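Local coordinates for ABC transporter (Caldanaerobius, PDB 4G68), which probably serves as the extracellular solute-binding protein of an ABC transporter, capturing xylan-derived oligosaccharides for uptake by a thermophilic bacterium, at residues 65-70 with 120-125; 176-181 with 337-342; 305-310 with 377-382. All blocks are in the same frame, centred on the assembly; numbering follows the deposited sequence.

Contact 1. Residues 65-70 with 120-125. With XYS (alpha-D-xylopyranose), chain D.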
loop_
_atom_site.group_PDB
_atom_site.type_symbol
_atom_site.label_atom_id
_atom_site.label_comp_id
_atom_site.label_asym_id
_atom_site.label_seq_id
_atom_site.Cartn_x
_atom_site.Cartn_y
_atom_site.Cartn_z
ATOM N N LEU A 65 20.179 6.796 18.512
ATOM C CA LEU A 65 19.177 7.292 17.579
ATOM C C LEU A 65 17.844 6.570 17.838
ATOM O O LEU A 65 17.802 5.351 18.028
ATOM C CB LEU A 65 19.619 6.890 16.161
ATOM C CG LEU A 65 20.933 7.499 15.609
ATOM C CD1 LEU A 65 21.257 6.750 14.328
ATOM C CD2 LEU A 65 20.831 8.983 15.383
ATOM N N THR A 66 16.739 7.295 17.743
ATOM C CA THR A 66 15.444 6.614 17.735
ATOM C C THR A 66 14.930 6.404 16.293
ATOM O O THR A 66 15.178 7.251 15.400
ATOM C CB THR A 66 14.383 7.493 18.403
ATOM O OG1 THR A 66 14.428 8.852 17.899
ATOM C CG2 THR A 66 14.669 7.551 19.922
ATOM N N PHE A 67 14.219 5.294 16.126
ATOM C CA PHE A 67 13.634 4.863 14.812
ATOM C C PHE A 67 12.245 4.332 15.050
ATOM O O PHE A 67 12.065 3.390 15.839
ATOM C CB PHE A 67 14.496 3.754 14.223
ATOM C CG PHE A 67 13.925 3.045 13.016
ATOM C CD1 PHE A 67 13.361 3.777 11.946
ATOM C CD2 PHE A 67 14.102 1.675 12.892
ATOM C CE1 PHE A 67 12.916 3.139 10.791
ATOM C CE2 PHE A 67 13.620 0.994 11.734
ATOM C CZ PHE A 67 13.029 1.743 10.689
ATOM N N TRP A 68 11.268 4.913 14.331
ATOM C CA TRP A 68 9.904 4.364 14.411
ATOM C C TRP A 68 9.501 3.716 13.109
ATOM O O TRP A 68 9.817 4.224 12.026
ATOM C CB TRP A 68 8.877 5.424 14.756
ATOM C CG TRP A 68 9.068 6.130 16.081
ATOM C CD1 TRP A 68 9.976 5.834 17.119
ATOM C CD2 TRP A 68 8.333 7.281 16.518
ATOM N NE1 TRP A 68 9.848 6.793 18.149
ATOM C CE2 TRP A 68 8.858 7.654 17.830
ATOM C CE3 TRP A 68 7.270 8.002 15.991
ATOM C CZ2 TRP A 68 8.314 8.754 18.565
ATOM C CZ3 TRP A 68 6.786 9.135 16.684
ATOM C CH2 TRP A 68 7.266 9.478 17.957
ATOM N N ASN A 69 8.820 2.590 13.221
ATOM C CA ASN A 69 8.277 1.888 12.066
ATOM C C ASN A 69 6.969 1.152 12.399
ATOM O O ASN A 69 6.541 1.089 13.584
ATOM C CB ASN A 69 9.352 0.928 11.431
ATOM C CG ASN A 69 9.720 -0.233 12.378
ATOM O OD1 ASN A 69 8.975 -1.216 12.465
ATOM N ND2 ASN A 69 10.820 -0.099 13.149
ATOM N N LEU A 70 6.338 0.540 11.394
ATOM C CA LEU A 70 5.073 -0.131 11.645
ATOM C C LEU A 70 5.109 -1.595 11.444
ATOM O O LEU A 70 4.064 -2.194 11.250
ATOM C CB LEU A 70 3.975 0.575 10.772
ATOM C CG LEU A 70 4.229 0.628 9.229
ATOM C CD1 LEU A 70 4.474 -0.748 8.584
ATOM C CD2 LEU A 70 2.934 1.144 8.613
ATOM N N PRO A 120 11.008 11.111 16.024
ATOM C CA PRO A 120 12.256 10.417 16.210
ATOM C C PRO A 120 13.284 10.866 15.198
ATOM O O PRO A 120 12.987 11.640 14.256
ATOM C CB PRO A 120 11.897 8.948 15.986
ATOM C CG PRO A 120 10.822 9.063 14.918
ATOM C CD PRO A 120 9.985 10.249 15.367
ATOM N N ASP A 121 14.527 10.465 15.446
ATOM C CA ASP A 121 15.576 10.714 14.462
ATOM C C ASP A 121 15.226 10.205 13.076
ATOM O O ASP A 121 15.420 10.934 12.080
ATOM C CB ASP A 121 16.918 10.127 14.919
ATOM C CG ASP A 121 17.396 10.749 16.164
ATOM O OD1 ASP A 121 17.818 11.934 16.126
ATOM O OD2 ASP A 121 17.394 10.058 17.196
ATOM N N ILE A 122 14.666 9.008 13.019
ATOM C CA ILE A 122 14.330 8.339 11.720
ATOM C C ILE A 122 12.955 7.773 11.815
ATOM O O ILE A 122 12.626 7.135 12.810
ATOM C CB ILE A 122 15.239 7.166 11.438
ATOM C CG1 ILE A 122 16.723 7.668 11.531
ATOM C CG2 ILE A 122 14.937 6.544 10.040
ATOM C CD1 ILE A 122 17.745 6.547 11.544
ATOM N N PHE A 123 12.131 7.983 10.795
ATOM C CA PHE A 123 10.780 7.475 10.843
ATOM C C PHE A 123 10.375 6.950 9.473
ATOM O O PHE A 123 10.751 7.530 8.422
ATOM C CB PHE A 123 9.753 8.566 11.384
ATOM C CG PHE A 123 9.676 9.814 10.564
ATOM C CD1 PHE A 123 8.696 9.925 9.537
ATOM C CD2 PHE A 123 10.479 10.904 10.843
ATOM C CE1 PHE A 123 8.589 11.103 8.785
ATOM C CE2 PHE A 123 10.375 12.098 10.113
ATOM C CZ PHE A 123 9.398 12.223 9.109
ATOM N N GLN A 124 9.577 5.893 9.504
ATOM C CA GLN A 124 8.984 5.349 8.298
ATOM C C GLN A 124 7.825 6.241 7.883
ATOM O O GLN A 124 7.199 6.861 8.724
ATOM C CB GLN A 124 8.496 3.945 8.577
ATOM C CG GLN A 124 7.860 3.222 7.408
ATOM C CD GLN A 124 7.347 1.823 7.738
ATOM O OE1 GLN A 124 7.622 1.301 8.805
ATOM N NE2 GLN A 124 6.688 1.172 6.767
ATOM N N THR A 125 7.582 6.374 6.575
ATOM C CA THR A 125 6.538 7.249 6.148
ATOM C C THR A 125 6.058 6.742 4.792
ATOM O O THR A 125 6.625 5.781 4.236
ATOM C CB THR A 125 7.016 8.721 6.037
ATOM O OG1 THR A 125 5.897 9.547 5.829
ATOM C CG2 THR A 125 7.976 8.920 4.841
HETATM C C1 XYS D . 4.072 -6.202 8.749
HETATM C C2 XYS D . 3.046 -5.118 9.154
HETATM C C3 XYS D . 2.258 -4.512 7.984
HETATM C C4 XYS D . 3.187 -4.244 6.787
HETATM C C5 XYS D . 3.938 -5.521 6.412
HETATM O O1 XYS D . 4.046 -7.372 9.505
HETATM O O2 XYS D . 2.186 -5.439 10.178
HETATM O O3 XYS D . 1.644 -3.370 8.459
HETATM O O4 XYS D . 2.588 -3.554 5.713
HETATM O O5 XYS D . 4.258 -6.401 7.385
#
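Phe67 and Trp68 pair with Ile122 and Phe123 as parallel neighbours in the beta sheet of one lobe of this solute-binding protein. The regular backbone bonding runs from Ile122 N to Thr66 O, from Trp68 N to Ile122 O and from Gln124 N to Trp68 O. At the start of the pair two side chains take over from the main chain. A chi1 of 48° brings OG1 of Thr66 round to the N-H of Asp121, which it accepts at 2.9 Å from Asp121 N. Asp121 answers with OD2, whose anti lone pair takes the Thr66 N-H at 2.9 Å and 161°; its other oxygen, OD1, is bonded to Ser353. Strand 64-69 is the inner one of three parallel strands, flanked by 95-100 and 122-126, with helices linking successive strands in the beta-alpha-beta manner of periplasmic binding proteins. On the Trp68 side of this sheet, Pro120 sets its CB-CG-CD edge over one face of the indole: its CD stands 3.4 Å from the centroid of the Trp68 six-membered ring, a CH-pi contact, and Lys109 adds a cation-pi contact. On the opposite side, CG2 of Ile122 meets CD1 of Phe67 at 3.7 Å, while the Ile122 carbonyl O comes in at the edge of that ring. Toward the sugar, Gln124 reaches out fully extended, and its OE1 accepts Leu70 N at 3.0 Å from above the carboxamide plane. The amide NE2 then rests against CD1 of Leu70 (3.4 Å), a residue of the glycan pocket.

Contact 2. Residues 176-181 with 337-342. With XYP (beta-D-xylopyranose), chain B.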
loop_
_atom_site.group_PDB
_atom_site.type_symbol
_atom_site.label_atom_id
_atom_site.label_comp_id
_atom_site.label_asym_id
_atom_site.label_seq_id
_atom_site.Cartn_x
_atom_site.Cartn_y
_atom_site.Cartn_z
ATOM N N GLN A 176 8.103 -0.205 -2.876
ATOM C CA GLN A 176 7.085 0.155 -3.847
ATOM C C GLN A 176 5.836 -0.633 -3.533
ATOM O O GLN A 176 5.893 -1.754 -2.946
ATOM C CB GLN A 176 7.441 -0.204 -5.293
ATOM C CG GLN A 176 8.840 0.117 -5.771
ATOM C CD GLN A 176 9.053 -0.512 -7.107
ATOM O OE1 GLN A 176 8.064 -0.798 -7.833
ATOM N NE2 GLN A 176 10.338 -0.727 -7.481
ATOM N N GLN A 177 4.712 -0.027 -3.875
ATOM C CA GLN A 177 3.446 -0.711 -3.682
ATOM C C GLN A 177 2.818 -1.031 -5.057
ATOM O O GLN A 177 3.109 -0.365 -6.056
ATOM C CB GLN A 177 2.487 0.219 -2.904
ATOM C CG GLN A 177 2.949 0.369 -1.433
ATOM C CD GLN A 177 1.907 1.123 -0.616
ATOM O OE1 GLN A 177 0.880 1.592 -1.152
ATOM N NE2 GLN A 177 2.195 1.266 0.693
ATOM N N ALA A 178 1.973 -2.050 -5.113
ATOM C CA ALA A 178 1.249 -2.366 -6.347
ATOM C C ALA A 178 -0.034 -3.097 -5.917
ATOM O O ALA A 178 -0.026 -3.888 -4.934
ATOM C CB ALA A 178 2.082 -3.265 -7.276
ATOM N N SER A 179 -1.107 -2.866 -6.644
ATOM C CA SER A 179 -2.428 -3.461 -6.349
ATOM C C SER A 179 -2.503 -4.895 -6.921
ATOM O O SER A 179 -2.151 -5.117 -8.108
ATOM C CB SER A 179 -3.533 -2.560 -6.907
ATOM O OG SER A 179 -3.302 -2.264 -8.316
ATOM N N VAL A 180 -2.955 -5.829 -6.110
ATOM C CA VAL A 180 -2.889 -7.272 -6.444
ATOM C C VAL A 180 -4.276 -7.847 -6.111
ATOM O O VAL A 180 -4.776 -7.667 -5.018
ATOM C CB VAL A 180 -1.893 -7.949 -5.530
ATOM C CG1 VAL A 180 -1.804 -9.455 -5.888
ATOM C CG2 VAL A 180 -0.469 -7.307 -5.722
ATOM N N LEU A 181 -4.860 -8.520 -7.074
ATOM C CA LEU A 181 -5.970 -9.457 -6.798
ATOM C C LEU A 181 -5.406 -10.852 -6.509
ATOM O O LEU A 181 -4.756 -11.477 -7.361
ATOM C CB LEU A 181 -6.957 -9.497 -7.989
ATOM C CG LEU A 181 -8.096 -10.536 -7.851
ATOM C CD1 LEU A 181 -8.904 -10.157 -6.644
ATOM C CD2 LEU A 181 -8.932 -10.480 -9.131
ATOM N N THR A 337 -3.327 -2.485 -17.897
ATOM C CA THR A 337 -2.096 -2.714 -17.117
ATOM C C THR A 337 -1.825 -1.649 -16.017
ATOM O O THR A 337 -0.872 -1.822 -15.258
ATOM C CB THR A 337 -0.831 -2.789 -18.025
ATOM O OG1 THR A 337 -0.591 -1.501 -18.534
ATOM C CG2 THR A 337 -1.084 -3.728 -19.305
ATOM N N GLU A 338 -2.645 -0.594 -15.949
ATOM C CA GLU A 338 -2.437 0.450 -14.939
ATOM C C GLU A 338 -2.617 -0.146 -13.576
ATOM O O GLU A 338 -3.486 -1.023 -13.368
ATOM C CB GLU A 338 -3.368 1.690 -15.158
ATOM C CG GLU A 338 -3.248 2.322 -16.553
ATOM C CD GLU A 338 -4.234 3.494 -16.840
ATOM O OE1 GLU A 338 -5.356 3.461 -16.461
ATOM O OE2 GLU A 338 -3.895 4.459 -17.553
ATOM N N TYR A 339 -1.836 0.307 -12.607
ATOM C CA TYR A 339 -2.095 -0.151 -11.229
ATOM C C TYR A 339 -2.098 0.972 -10.174
ATOM O O TYR A 339 -1.569 2.065 -10.384
ATOM C CB TYR A 339 -1.198 -1.344 -10.860
ATOM C CG TYR A 339 0.259 -0.975 -10.763
ATOM C CD1 TYR A 339 1.086 -1.023 -11.923
ATOM C CD2 TYR A 339 0.829 -0.514 -9.548
ATOM C CE1 TYR A 339 2.446 -0.702 -11.842
ATOM C CE2 TYR A 339 2.183 -0.231 -9.451
ATOM C CZ TYR A 339 2.974 -0.252 -10.620
ATOM O OH TYR A 339 4.314 0.065 -10.542
ATOM N N ILE A 340 -2.684 0.664 -9.017
ATOM C CA ILE A 340 -2.574 1.540 -7.823
ATOM C C ILE A 340 -1.277 1.152 -7.102
ATOM O O ILE A 340 -1.081 -0.009 -6.719
ATOM C CB ILE A 340 -3.781 1.318 -6.905
ATOM C CG1 ILE A 340 -5.073 1.770 -7.612
ATOM C CG2 ILE A 340 -3.610 2.044 -5.512
ATOM C CD1 ILE A 340 -5.105 3.287 -7.857
ATOM N N GLY A 341 -0.384 2.119 -6.989
ATOM C CA GLY A 341 0.840 1.923 -6.256
ATOM C C GLY A 341 1.876 2.969 -6.639
ATOM O O GLY A 341 1.547 4.103 -7.011
ATOM N N GLY A 342 3.139 2.562 -6.580
ATOM C CA GLY A 342 4.279 3.445 -6.958
ATOM C C GLY A 342 5.312 3.339 -5.830
ATOM O O GLY A 342 5.153 2.588 -4.876
HETATM C C1 XYP B . -0.705 1.396 3.764
HETATM C C2 XYP B . -1.362 2.591 4.447
HETATM C C3 XYP B . -2.576 3.003 3.607
HETATM C C4 XYP B . -2.222 3.165 2.107
HETATM C C5 XYP B . -1.372 1.981 1.560
HETATM O O2 XYP B . -1.689 2.243 5.777
HETATM O O3 XYP B . -3.068 4.236 4.177
HETATM O O4 XYP B . -3.382 3.320 1.285
HETATM O O5 XYP B . -0.297 1.699 2.449
HETATM O O HOH W 1 5.255 0.133 -7.977
#
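Tyr339 lays its ring alongside Ala178 where the chain turns a corner at Ile340 and enters an antiparallel pairing with strand 168-184, part of the mixed sheet of the solute-binding fold. Its CG is tucked between the backbone N and carbonyl carbon (chi1 68°), which turns the ring back toward the neighbouring strand. CE2 of Tyr339 then touches CB of Ala178 at 3.7 Å, and the carbonyl O of Gln177 sits at the ring edge, near its plane. Beyond the ring, Tyr339 OH donates to a water at 2.7 Å; that water in turn gives its hydrogens to Gln176 OE1 and Gln177 O, tying the phenol to both glutamines. Ser179 approaches from the other end of the tyrosine: its OG accepts Ile340 N at 3.1 Å and lies close to CB of Tyr339. Where Gly341 and Gly342 pass the strand there are no side chains, and the backbones come close, with CA of Gly341 3.2 Å from Gln177 O. The hydrogen-bonded pair is Gln177 with Gly342: the N-H of Gln177 points almost straight at Gly342 O (2.8 Å, 168°), whereas Gly342 N reaches Gln177 O from above the carbonyl plane. The side chain of Gln177 extends to the glycan, and its NE2 donates to O5 of a beta-D-xylopyranose at 3.1 Å.

Contact 3. Residues 305-310 with 377-382. With XYS (alpha-D-xylopyranose), chain D.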
loop_
_atom_site.group_PDB
_atom_site.type_symbol
_atom_site.label_atom_id
_atom_site.label_comp_id
_atom_site.label_asym_id
_atom_site.label_seq_id
_atom_site.Cartn_x
_atom_site.Cartn_y
_atom_site.Cartn_z
ATOM N N ASP A 305 0.516 -7.158 1.625
ATOM C CA ASP A 305 -0.265 -8.196 2.273
ATOM C C ASP A 305 0.188 -9.612 1.907
ATOM O O ASP A 305 -0.198 -10.615 2.570
ATOM C CB ASP A 305 -1.744 -7.981 2.108
ATOM C CG ASP A 305 -2.280 -6.763 2.928
ATOM O OD1 ASP A 305 -1.644 -6.324 3.894
ATOM O OD2 ASP A 305 -3.298 -6.219 2.546
ATOM N N ALA A 306 0.985 -9.724 0.863
ATOM C CA ALA A 306 1.440 -11.023 0.421
ATOM C C ALA A 306 2.072 -11.803 1.544
ATOM O O ALA A 306 1.911 -13.042 1.628
ATOM C CB ALA A 306 2.440 -10.844 -0.696
ATOM N N ALA A 307 2.919 -11.147 2.360
ATOM C CA ALA A 307 3.468 -11.848 3.487
ATOM C C ALA A 307 2.511 -12.565 4.381
ATOM O O ALA A 307 2.876 -13.673 4.873
ATOM C CB ALA A 307 4.359 -10.885 4.345
ATOM N N ALA A 308 1.340 -11.966 4.635
ATOM C CA ALA A 308 0.361 -12.631 5.514
ATOM C C ALA A 308 -0.016 -13.993 4.931
ATOM O O ALA A 308 -0.465 -14.852 5.662
ATOM C CB ALA A 308 -0.933 -11.780 5.684
ATOM N N PHE A 309 0.200 -14.212 3.644
ATOM C CA PHE A 309 -0.244 -15.468 2.986
ATOM C C PHE A 309 0.862 -16.505 2.769
ATOM O O PHE A 309 0.579 -17.749 2.793
ATOM C CB PHE A 309 -0.986 -15.199 1.626
ATOM C CG PHE A 309 -1.954 -14.015 1.651
ATOM C CD1 PHE A 309 -2.727 -13.761 2.760
ATOM C CD2 PHE A 309 -2.061 -13.148 0.542
ATOM C CE1 PHE A 309 -3.549 -12.648 2.823
ATOM C CE2 PHE A 309 -2.939 -12.038 0.550
ATOM C CZ PHE A 309 -3.663 -11.766 1.709
ATOM N N VAL A 310 2.091 -16.035 2.531
ATOM C CA VAL A 310 3.219 -16.948 2.224
ATOM C C VAL A 310 4.349 -16.962 3.251
ATOM O O VAL A 310 5.274 -17.782 3.130
ATOM C CB VAL A 310 3.783 -16.713 0.820
ATOM C CG1 VAL A 310 2.663 -16.981 -0.228
ATOM C CG2 VAL A 310 4.393 -15.285 0.727
ATOM N N ILE A 377 10.662 -11.653 2.174
ATOM C CA ILE A 377 9.479 -12.180 2.879
ATOM C C ILE A 377 8.097 -11.741 2.303
ATOM O O ILE A 377 7.049 -12.095 2.864
ATOM C CB ILE A 377 9.501 -11.922 4.396
ATOM C CG1 ILE A 377 9.506 -10.439 4.720
ATOM C CG2 ILE A 377 10.701 -12.634 5.052
ATOM C CD1 ILE A 377 9.408 -10.153 6.213
ATOM N N ALA A 378 8.127 -10.955 1.215
ATOM C CA ALA A 378 6.954 -10.466 0.510
ATOM C C ALA A 378 6.092 -9.495 1.319
ATOM O O ALA A 378 4.910 -9.363 1.087
ATOM C CB ALA A 378 6.086 -11.602 -0.133
ATOM N N THR A 379 6.720 -8.710 2.183
ATOM C CA THR A 379 6.028 -7.618 2.855
ATOM C C THR A 379 6.134 -6.334 2.012
ATOM O O THR A 379 5.548 -5.325 2.360
ATOM C CB THR A 379 6.678 -7.309 4.235
ATOM O OG1 THR A 379 8.077 -7.323 4.107
ATOM C CG2 THR A 379 6.293 -8.379 5.266
ATOM N N GLY A 380 6.845 -6.380 0.895
ATOM C CA GLY A 380 6.858 -5.199 0.014
ATOM C C GLY A 380 7.585 -5.494 -1.264
ATOM O O GLY A 380 8.087 -6.606 -1.402
ATOM N N LEU A 381 7.554 -4.549 -2.223
ATOM C CA LEU A 381 8.322 -4.689 -3.472
ATOM C C LEU A 381 9.556 -3.796 -3.310
ATOM O O LEU A 381 9.445 -2.673 -2.938
ATOM C CB LEU A 381 7.450 -4.314 -4.682
ATOM C CG LEU A 381 6.325 -5.330 -5.013
ATOM C CD1 LEU A 381 5.278 -4.623 -5.902
ATOM C CD2 LEU A 381 6.989 -6.464 -5.800
ATOM N N PRO A 382 10.757 -4.329 -3.533
ATOM C CA PRO A 382 11.968 -3.585 -3.160
ATOM C C PRO A 382 12.117 -2.288 -4.066
ATOM O O PRO A 382 11.731 -2.321 -5.290
ATOM C CB PRO A 382 13.112 -4.582 -3.521
ATOM C CG PRO A 382 12.531 -5.537 -4.529
ATOM C CD PRO A 382 11.081 -5.699 -4.035
HETATM C C1 XYS D . 4.072 -6.202 8.749
HETATM C C2 XYS D . 3.046 -5.118 9.154
HETATM C C3 XYS D . 2.258 -4.512 7.984
HETATM C C4 XYS D . 3.187 -4.244 6.787
HETATM C C5 XYS D . 3.938 -5.521 6.412
HETATM O O1 XYS D . 4.046 -7.372 9.505
HETATM O O2 XYS D . 2.186 -5.439 10.178
HETATM O O3 XYS D . 1.644 -3.370 8.459
HETATM O O4 XYS D . 2.588 -3.554 5.713
HETATM O O5 XYS D . 4.258 -6.401 7.385
#
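Between Ala307 and Ala378 the flat groups that meet are the backbone amide of the first and the carbonyl of the second; no ring lies between the two segments. The aromatic ring of this region, Phe309, is on another side of the short helix 306-310: one of its faces carries the carbonyl O of Asp305, 3.6 Å above the plane and over the ring centre, and it makes edge-to-face stacks with Tyr182, Phe291 and Tyr299. On the side turned to 377-382, the helix offers the methyls of Ala306 and Ala307, both directed at the opposing chain. They flank the Ala378 carbonyl, whose O accepts the N-H of Ala307 at 3.0 Å; with an angle of 129° at the hydrogen this is a weak bond. CB of Ala306 also lies 3.8 Å from CB of Ala378, and CG2 of Val310 reaches the same methyl from one turn further along. Small side chains thus let the two backbones approach to 4.8 Å between the CA atoms of Ala307 and Ala378. The tightest spot is at Thr379, where CG2 presses on CB of Ala307 at 3.3 Å, closer than usual for two carbons. With chi1 at 43° the hydroxyl of Thr379 goes to Asp374, its hydrogen-bond partner, and the methyl is left to the alanine and the sugar: CG2 comes within 3.5 Å of O5 of the alpha-D-xylopyranose. Ala378 takes up the left-handed helical conformation (phi 66°) as the chain leaves helix 356-377; strand 381-382 follows after Thr379 and Gly380. With the short helix 306-310 packed behind its methyl, Thr379 lines the glycan pocket of the solute-binding fold.

The three contacts each bring a residue to the glycan pocket and reach the same mixed sheet: Leu70 comes from contact 1, Gln177 from contact 2, Thr379 from contact 3. Contacts 1 and 3 both border the alpha-D-xylopyranose, although their centres lie about 21 Å apart; contact 2 is hydrogen-bonded to a beta-D-xylopyranose. Contacts 2 and 3 are the nearer neighbours, centre to centre about 14 Å, and touch directly: Gln176 N is 2.8 Å from Leu381 O, a probable hydrogen bond. Contact 1 stands about 26 Å from contact 2 between centres, yet strand 341-349, which contact 2 opens, runs on to pair with strand 122-126 of contact 1.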